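Putative short-chain oxidoreductase (Thermus thermophilus, PDB 2YUT) binds NADP in a Rossmann-fold domain and is probably a short-chain oxidoreductase whose substrate is not assigned. Local coordinates at residues A15-L20 / A36-E41; V162-V167 / E186-K191. One frame throughout, in Å; residues are numbered along the deposited sequence.

Contact 1 of 2, residues A15-L20 / A36-E41; sequences AFARAL and AELARE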
loop_
_atom_site.group_PDB
_atom_site.type_symbol
_atom_site.label_atom_id
_atom_site.label_comp_id
_atom_site.label_asym_id
_atom_site.label_seq_id
_atom_site.Cartn_x
_atom_site.Cartn_y
_atom_site.Cartn_z
ATOM N N ALA A 15 -11.902 -11.760 20.465
ATOM C CA ALA A 15 -12.395 -13.107 20.183
ATOM C C ALA A 15 -11.229 -14.084 20.174
ATOM O O ALA A 15 -11.334 -15.186 20.702
ATOM C CB ALA A 15 -13.112 -13.144 18.847
ATOM N N PHE A 16 -10.119 -13.675 19.562
ATOM C CA PHE A 16 -8.930 -14.516 19.520
ATOM C C PHE A 16 -8.385 -14.722 20.930
ATOM O O PHE A 16 -7.966 -15.824 21.276
ATOM C CB PHE A 16 -7.843 -13.878 18.651
ATOM C CG PHE A 16 -7.993 -14.165 17.186
ATOM C CD1 PHE A 16 -7.702 -15.427 16.680
ATOM C CD2 PHE A 16 -8.432 -13.176 16.310
ATOM C CE1 PHE A 16 -7.841 -15.704 15.316
ATOM C CE2 PHE A 16 -8.576 -13.441 14.945
ATOM C CZ PHE A 16 -8.278 -14.707 14.450
ATOM N N ALA A 17 -8.393 -13.661 21.735
ATOM C CA ALA A 17 -7.884 -13.741 23.103
ATOM C C ALA A 17 -8.661 -14.754 23.942
ATOM O O ALA A 17 -8.064 -15.572 24.643
ATOM C CB ALA A 17 -7.931 -12.369 23.766
ATOM N N ARG A 18 -9.989 -14.702 23.868
ATOM C CA ARG A 18 -10.819 -15.626 24.633
ATOM C C ARG A 18 -10.709 -17.046 24.090
ATOM O O ARG A 18 -10.774 -18.002 24.851
ATOM C CB ARG A 18 -12.280 -15.169 24.622
ATOM C CG ARG A 18 -12.483 -13.848 25.353
ATOM C CD ARG A 18 -13.940 -13.443 25.447
ATOM N NE ARG A 18 -14.088 -12.277 26.313
ATOM C CZ ARG A 18 -14.055 -11.016 25.893
ATOM N NH1 ARG A 18 -13.889 -10.740 24.605
ATOM N NH2 ARG A 18 -14.165 -10.027 26.770
ATOM N N ALA A 19 -10.522 -17.179 22.778
ATOM C CA ALA A 19 -10.402 -18.494 22.158
ATOM C C ALA A 19 -9.061 -19.157 22.454
ATOM O O ALA A 19 -8.939 -20.379 22.369
ATOM C CB ALA A 19 -10.590 -18.381 20.643
ATOM N N LEU A 20 -8.062 -18.358 22.818
ATOM C CA LEU A 20 -6.726 -18.888 23.083
ATOM C C LEU A 20 -6.258 -18.733 24.528
ATOM O O LEU A 20 -5.078 -18.927 24.823
ATOM C CB LEU A 20 -5.724 -18.197 22.145
ATOM C CG LEU A 20 -5.940 -18.432 20.642
ATOM C CD1 LEU A 20 -5.238 -17.357 19.817
ATOM C CD2 LEU A 20 -5.424 -19.820 20.277
ATOM N N ALA A 36 -6.047 -4.123 30.022
ATOM C CA ALA A 36 -5.752 -4.727 31.320
ATOM C C ALA A 36 -6.868 -5.629 31.842
ATOM O O ALA A 36 -6.592 -6.674 32.431
ATOM C CB ALA A 36 -5.443 -3.642 32.349
ATOM N N GLU A 37 -8.119 -5.234 31.627
ATOM C CA GLU A 37 -9.250 -6.028 32.101
ATOM C C GLU A 37 -9.414 -7.325 31.312
ATOM O O GLU A 37 -9.720 -8.374 31.893
ATOM C CB GLU A 37 -10.549 -5.208 32.043
ATOM C CG GLU A 37 -11.803 -5.976 32.536
ATOM C CD GLU A 37 -11.600 -6.666 33.892
ATOM O OE1 GLU A 37 -11.256 -5.973 34.880
ATOM O OE2 GLU A 37 -11.780 -7.912 33.976
ATOM N N LEU A 38 -9.224 -7.256 29.994
ATOM C CA LEU A 38 -9.336 -8.450 29.158
ATOM C C LEU A 38 -8.206 -9.407 29.530
ATOM O O LEU A 38 -8.427 -10.606 29.717
ATOM C CB LEU A 38 -9.225 -8.092 27.671
ATOM C CG LEU A 38 -9.183 -9.277 26.693
ATOM C CD1 LEU A 38 -10.464 -10.088 26.811
ATOM C CD2 LEU A 38 -9.014 -8.771 25.262
ATOM N N ALA A 39 -6.995 -8.868 29.641
ATOM C CA ALA A 39 -5.839 -9.681 29.995
ATOM C C ALA A 39 -6.089 -10.401 31.323
ATOM O O ALA A 39 -5.805 -11.589 31.455
ATOM C CB ALA A 39 -4.590 -8.809 30.085
ATOM N N ARG A 40 -6.631 -9.677 32.298
ATOM C CA ARG A 40 -6.921 -10.250 33.609
ATOM C C ARG A 40 -7.983 -11.342 33.481
ATOM O O ARG A 40 -7.863 -12.415 34.069
ATOM C CB ARG A 40 -7.426 -9.167 34.564
ATOM C CG ARG A 40 -7.786 -9.680 35.950
ATOM C CD ARG A 40 -8.510 -8.608 36.754
ATOM N NE ARG A 40 -8.981 -9.110 38.041
ATOM C CZ ARG A 40 -9.810 -8.448 38.841
ATOM N NH1 ARG A 40 -10.187 -8.979 39.998
ATOM N NH2 ARG A 40 -10.271 -7.254 38.483
ATOM N N GLU A 41 -9.023 -11.052 32.709
ATOM C CA GLU A 41 -10.109 -11.998 32.490
ATOM C C GLU A 41 -9.613 -13.319 31.909
ATOM O O GLU A 41 -10.078 -14.385 32.302
ATOM C CB GLU A 41 -11.145 -11.399 31.538
ATOM C CG GLU A 41 -12.290 -12.344 31.182
ATOM C CD GLU A 41 -13.044 -11.896 29.942
ATOM O OE1 GLU A 41 -13.335 -10.684 29.836
ATOM O OE2 GLU A 41 -13.349 -12.752 29.078
#
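Arg18 reaches across from helix 11-19 and takes hold of Glu41 on helix 32-42 with the side of its guanidinium group, NE and NH2 each meeting a different carboxylate oxygen. The shorter bond runs from Arg18 NE to Glu41 OE2, 2.9 Å; its companion, from Arg18 NH2 to Glu41 OE1, is 3.2 Å. Both oxygens accept through their syn lone pairs, yet the fit is not flat, since the two planes are turned 36° against each other. Glu41 gets its carboxylate there with CG anti to the backbone N (chi1 177°) and the chain extended beyond it, and the two side chains meet at about a right angle. This bridge lies on the solvent side, both residues being exposed.

Beneath it Ala17 and Leu38 make the apolar, buried part. The two methyls of Leu38 divide: CD2 goes to Ala17 CB at 4.0 Å, while CD1 sits over one face of the guanidinium of the exposed Arg18, nearer its rim than its middle, 3.7 Å from NH2. The axes of 15-19 and 36-41 run 21° apart, as expected of successive helices on one face of a Rossmann fold, where helix 11-19, strand 24-28 and helix 32-42 follow in order. They come no closer than 10.5 Å, so the gap is filled by the methyls of Ala17 and Leu38 and by the long side chains of Arg18 and Glu41. Leu27 of strand 24-28 touches both Ala17 and Leu38 and so floors the apolar layer with the sheet. On another side of helix 11-19, Ala15 and Phe16 pack against helix 185-196.

Contact 2 of 2, residues V162-V167 / E186-K191; sequences VRLPAV and EEAARK. With NAP (NADP nicotinamide-adenine-dinucleotide phosphate), chain B.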
loop_
_atom_site.group_PDB
_atom_site.type_symbol
_atom_site.label_atom_id
_atom_site.label_comp_id
_atom_site.label_asym_id
_atom_site.label_seq_id
_atom_site.Cartn_x
_atom_site.Cartn_y
_atom_site.Cartn_z
ATOM N N VAL A 162 -4.977 -13.565 5.924
ATOM C CA VAL A 162 -6.396 -13.859 6.061
ATOM C C VAL A 162 -7.296 -12.816 5.401
ATOM O O VAL A 162 -7.106 -11.611 5.578
ATOM C CB VAL A 162 -6.808 -13.952 7.554
ATOM C CG1 VAL A 162 -8.306 -14.218 7.660
ATOM C CG2 VAL A 162 -6.005 -15.042 8.261
ATOM N N ARG A 163 -8.271 -13.291 4.634
ATOM C CA ARG A 163 -9.239 -12.415 3.994
ATOM C C ARG A 163 -10.596 -12.748 4.600
ATOM O O ARG A 163 -11.155 -13.817 4.368
ATOM C CB ARG A 163 -9.256 -12.622 2.479
ATOM C CG ARG A 163 -8.129 -11.893 1.759
ATOM C CD ARG A 163 -8.172 -12.142 0.257
ATOM N NE ARG A 163 -7.160 -11.369 -0.457
ATOM C CZ ARG A 163 -6.942 -11.456 -1.766
ATOM N NH1 ARG A 163 -7.665 -12.289 -2.504
ATOM N NH2 ARG A 163 -6.011 -10.703 -2.339
ATOM N N LEU A 164 -11.107 -11.821 5.399
ATOM C CA LEU A 164 -12.381 -12.009 6.067
ATOM C C LEU A 164 -13.487 -11.201 5.424
ATOM O O LEU A 164 -13.244 -10.139 4.857
ATOM C CB LEU A 164 -12.283 -11.567 7.535
ATOM C CG LEU A 164 -11.383 -12.325 8.514
ATOM C CD1 LEU A 164 -11.253 -11.530 9.801
ATOM C CD2 LEU A 164 -11.961 -13.696 8.790
ATOM N N PRO A 165 -14.724 -11.712 5.484
ATOM C CA PRO A 165 -15.853 -10.980 4.909
ATOM C C PRO A 165 -16.170 -9.955 6.005
ATOM O O PRO A 165 -15.423 -9.855 6.980
ATOM C CB PRO A 165 -16.925 -12.054 4.784
ATOM C CG PRO A 165 -16.645 -12.921 5.984
ATOM C CD PRO A 165 -15.138 -13.046 5.954
ATOM N N ALA A 166 -17.249 -9.198 5.877
ATOM C CA ALA A 166 -17.557 -8.222 6.921
ATOM C C ALA A 166 -17.753 -8.924 8.274
ATOM O O ALA A 166 -18.328 -10.015 8.342
ATOM C CB ALA A 166 -18.802 -7.429 6.554
ATOM N N VAL A 167 -17.258 -8.294 9.337
ATOM C CA VAL A 167 -17.364 -8.821 10.697
ATOM C C VAL A 167 -17.913 -7.691 11.568
ATOM O O VAL A 167 -17.471 -6.547 11.458
ATOM C CB VAL A 167 -15.978 -9.264 11.236
ATOM C CG1 VAL A 167 -16.118 -9.884 12.620
ATOM C CG2 VAL A 167 -15.344 -10.260 10.279
ATOM N N GLU A 186 -16.501 -13.769 17.086
ATOM C CA GLU A 186 -16.169 -15.097 17.599
ATOM C C GLU A 186 -16.139 -16.131 16.481
ATOM O O GLU A 186 -15.275 -17.003 16.454
ATOM C CB GLU A 186 -17.182 -15.539 18.664
ATOM C CG GLU A 186 -17.096 -14.783 19.987
ATOM C CD GLU A 186 -17.751 -13.416 19.939
ATOM O OE1 GLU A 186 -18.414 -13.096 18.929
ATOM O OE2 GLU A 186 -17.611 -12.662 20.925
ATOM N N GLU A 187 -17.089 -16.027 15.557
ATOM C CA GLU A 187 -17.167 -16.955 14.435
ATOM C C GLU A 187 -15.979 -16.774 13.480
ATOM O O GLU A 187 -15.419 -17.750 12.982
ATOM C CB GLU A 187 -18.481 -16.747 13.670
ATOM C CG GLU A 187 -18.721 -17.776 12.579
ATOM C CD GLU A 187 -18.960 -19.177 13.128
ATOM O OE1 GLU A 187 -18.732 -19.412 14.337
ATOM O OE2 GLU A 187 -19.374 -20.052 12.342
ATOM N N ALA A 188 -15.599 -15.526 13.219
ATOM C CA ALA A 188 -14.471 -15.252 12.323
ATOM C C ALA A 188 -13.186 -15.832 12.915
ATOM O O ALA A 188 -12.393 -16.460 12.220
ATOM C CB ALA A 188 -14.319 -13.743 12.107
ATOM N N ALA A 189 -12.990 -15.624 14.211
ATOM C CA ALA A 189 -11.808 -16.142 14.885
ATOM C C ALA A 189 -11.805 -17.673 14.861
ATOM O O ALA A 189 -10.757 -18.296 14.669
ATOM C CB ALA A 189 -11.764 -15.637 16.330
ATOM N N ARG A 190 -12.975 -18.278 15.056
ATOM C CA ARG A 190 -13.072 -19.739 15.053
ATOM C C ARG A 190 -12.662 -20.287 13.687
ATOM O O ARG A 190 -11.887 -21.237 13.594
ATOM C CB ARG A 190 -14.501 -20.192 15.379
ATOM C CG ARG A 190 -14.678 -21.720 15.353
ATOM C CD ARG A 190 -16.128 -22.146 15.590
ATOM N NE ARG A 190 -17.007 -21.857 14.451
ATOM C CZ ARG A 190 -16.968 -22.492 13.279
ATOM N NH1 ARG A 190 -16.090 -23.467 13.064
ATOM N NH2 ARG A 190 -17.818 -22.159 12.318
ATOM N N LYS A 191 -13.181 -19.679 12.626
ATOM C CA LYS A 191 -12.853 -20.117 11.277
ATOM C C LYS A 191 -11.373 -19.924 10.971
ATOM O O LYS A 191 -10.751 -20.774 10.335
ATOM C CB LYS A 191 -13.708 -19.370 10.250
ATOM C CG LYS A 191 -15.170 -19.812 10.249
ATOM C CD LYS A 191 -15.924 -19.246 9.059
ATOM C CE LYS A 191 -17.328 -19.819 8.975
ATOM N NZ LYS A 191 -18.054 -19.309 7.781
HETATM P PA NAP B . -11.455 -3.026 15.619
HETATM O O1A NAP B . -11.655 -1.450 15.362
HETATM O O2A NAP B . -12.546 -3.623 16.421
HETATM O O5B NAP B . -10.025 -3.172 16.340
HETATM C C5B NAP B . -8.875 -2.519 15.797
HETATM C C4B NAP B . -7.653 -2.792 16.673
HETATM O O4B NAP B . -6.521 -2.132 16.079
HETATM C C3B NAP B . -7.848 -2.180 18.063
HETATM O O3B NAP B . -7.337 -3.068 19.061
HETATM C C2B NAP B . -6.982 -0.923 17.992
HETATM O O2B NAP B . -6.478 -0.618 19.295
HETATM C C1B NAP B . -5.832 -1.494 17.163
HETATM N N9A NAP B . -4.966 -0.402 16.668
HETATM C C8A NAP B . -5.327 0.550 15.810
HETATM N N7A NAP B . -4.307 1.382 15.614
HETATM C C5A NAP B . -3.287 0.956 16.353
HETATM C C6A NAP B . -1.995 1.416 16.574
HETATM N N6A NAP B . -1.555 2.511 15.959
HETATM N N1A NAP B . -1.203 0.742 17.420
HETATM C C2A NAP B . -1.634 -0.344 18.038
HETATM N N3A NAP B . -2.856 -0.810 17.853
HETATM C C4A NAP B . -3.703 -0.184 17.023
HETATM O O3 NAP B . -11.294 -3.674 14.152
HETATM P PN NAP B . -11.491 -5.246 13.861
HETATM O O1N NAP B . -12.805 -5.458 13.210
HETATM O O2N NAP B . -11.167 -6.032 15.072
HETATM O O5D NAP B . -10.372 -5.543 12.741
HETATM C C5D NAP B . -9.197 -6.295 13.060
HETATM C C4D NAP B . -8.361 -6.573 11.807
HETATM O O4D NAP B . -9.211 -7.283 10.884
HETATM C C3D NAP B . -7.974 -5.266 11.110
HETATM O O3D NAP B . -6.792 -5.434 10.323
HETATM C C2D NAP B . -9.180 -5.048 10.200
HETATM O O2D NAP B . -8.855 -4.198 9.097
HETATM C C1D NAP B . -9.341 -6.481 9.698
HETATM N N1N NAP B . -10.624 -6.711 8.996
HETATM C C2N NAP B . -11.834 -6.387 9.622
HETATM C C3N NAP B . -13.036 -6.601 8.956
HETATM C C7N NAP B . -14.360 -6.254 9.640
HETATM O O7N NAP B . -15.418 -6.263 9.013
HETATM N N7N NAP B . -14.261 -5.943 10.929
HETATM C C4N NAP B . -13.035 -7.135 7.672
HETATM C C5N NAP B . -11.835 -7.460 7.048
HETATM C C6N NAP B . -10.629 -7.250 7.704
HETATM P P2B NAP B . -7.257 0.371 20.300
HETATM O O1X NAP B . -8.833 0.081 20.144
HETATM O O2X NAP B . -6.840 -0.125 21.775
HETATM O O3X NAP B . -6.920 1.794 20.065
#
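Val167 N donates to the nicotinamide carboxamide oxygen O7N of NADP at 2.8 Å, with a fairly straight N-H...O angle of 158°. The amide nitrogen of the same group, N7N, gives a weak bond to Val167 O, 3.3 Å long and bent to 134°. Between them the two bonds hold the carboxamide against the backbone of one residue, which should restrain its rotation about the C3N-C7N bond.

Behind the loop, the side chains of Leu164 and Val167 point to helix 185-196 and converge on a single methyl. Leu164 CD2 and Val167 CG2 each lie 4.1 Å from Ala188 CB. In Val167 the CG2 branch lies anti to the carbonyl carbon, which brings it to the helix while CB stays 3.8 Å from NADP C7N. Leu12 of helix 11-19 touches all three residues and closes the buried cluster. Nearer the ring, the backbone oxygen of Pro165 comes 3.7 Å from NADP C4N. A carboxamide paired with the backbone just beyond the sixth strand of the sheet is the nicotinamide site characteristic of the short-chain dehydrogenase/reductase fold.

Contact 1 is complete before contact 2 begins along the chain, and their centres are about 17 Å apart. The first joins two helices, 11-19 and 32-42, that lie on the parallel sheet and come early in the chain; the second starts where strand 158-162, at the edge of the sheet within this chain, runs out and ends on helix 185-196. Helix 11-19 joins them, carrying one side of contact 1 and packing on helix 185-196 of contact 2: Ala15 CB is 3.8 Å from Ala189 CB, and Phe16 CZ is equally close to Ala189 CA. Helices 32-42, 11-19 and 185-196 thus form a continuous layer on the sheet, linking the early helix pair to the loop that holds the nicotinamide.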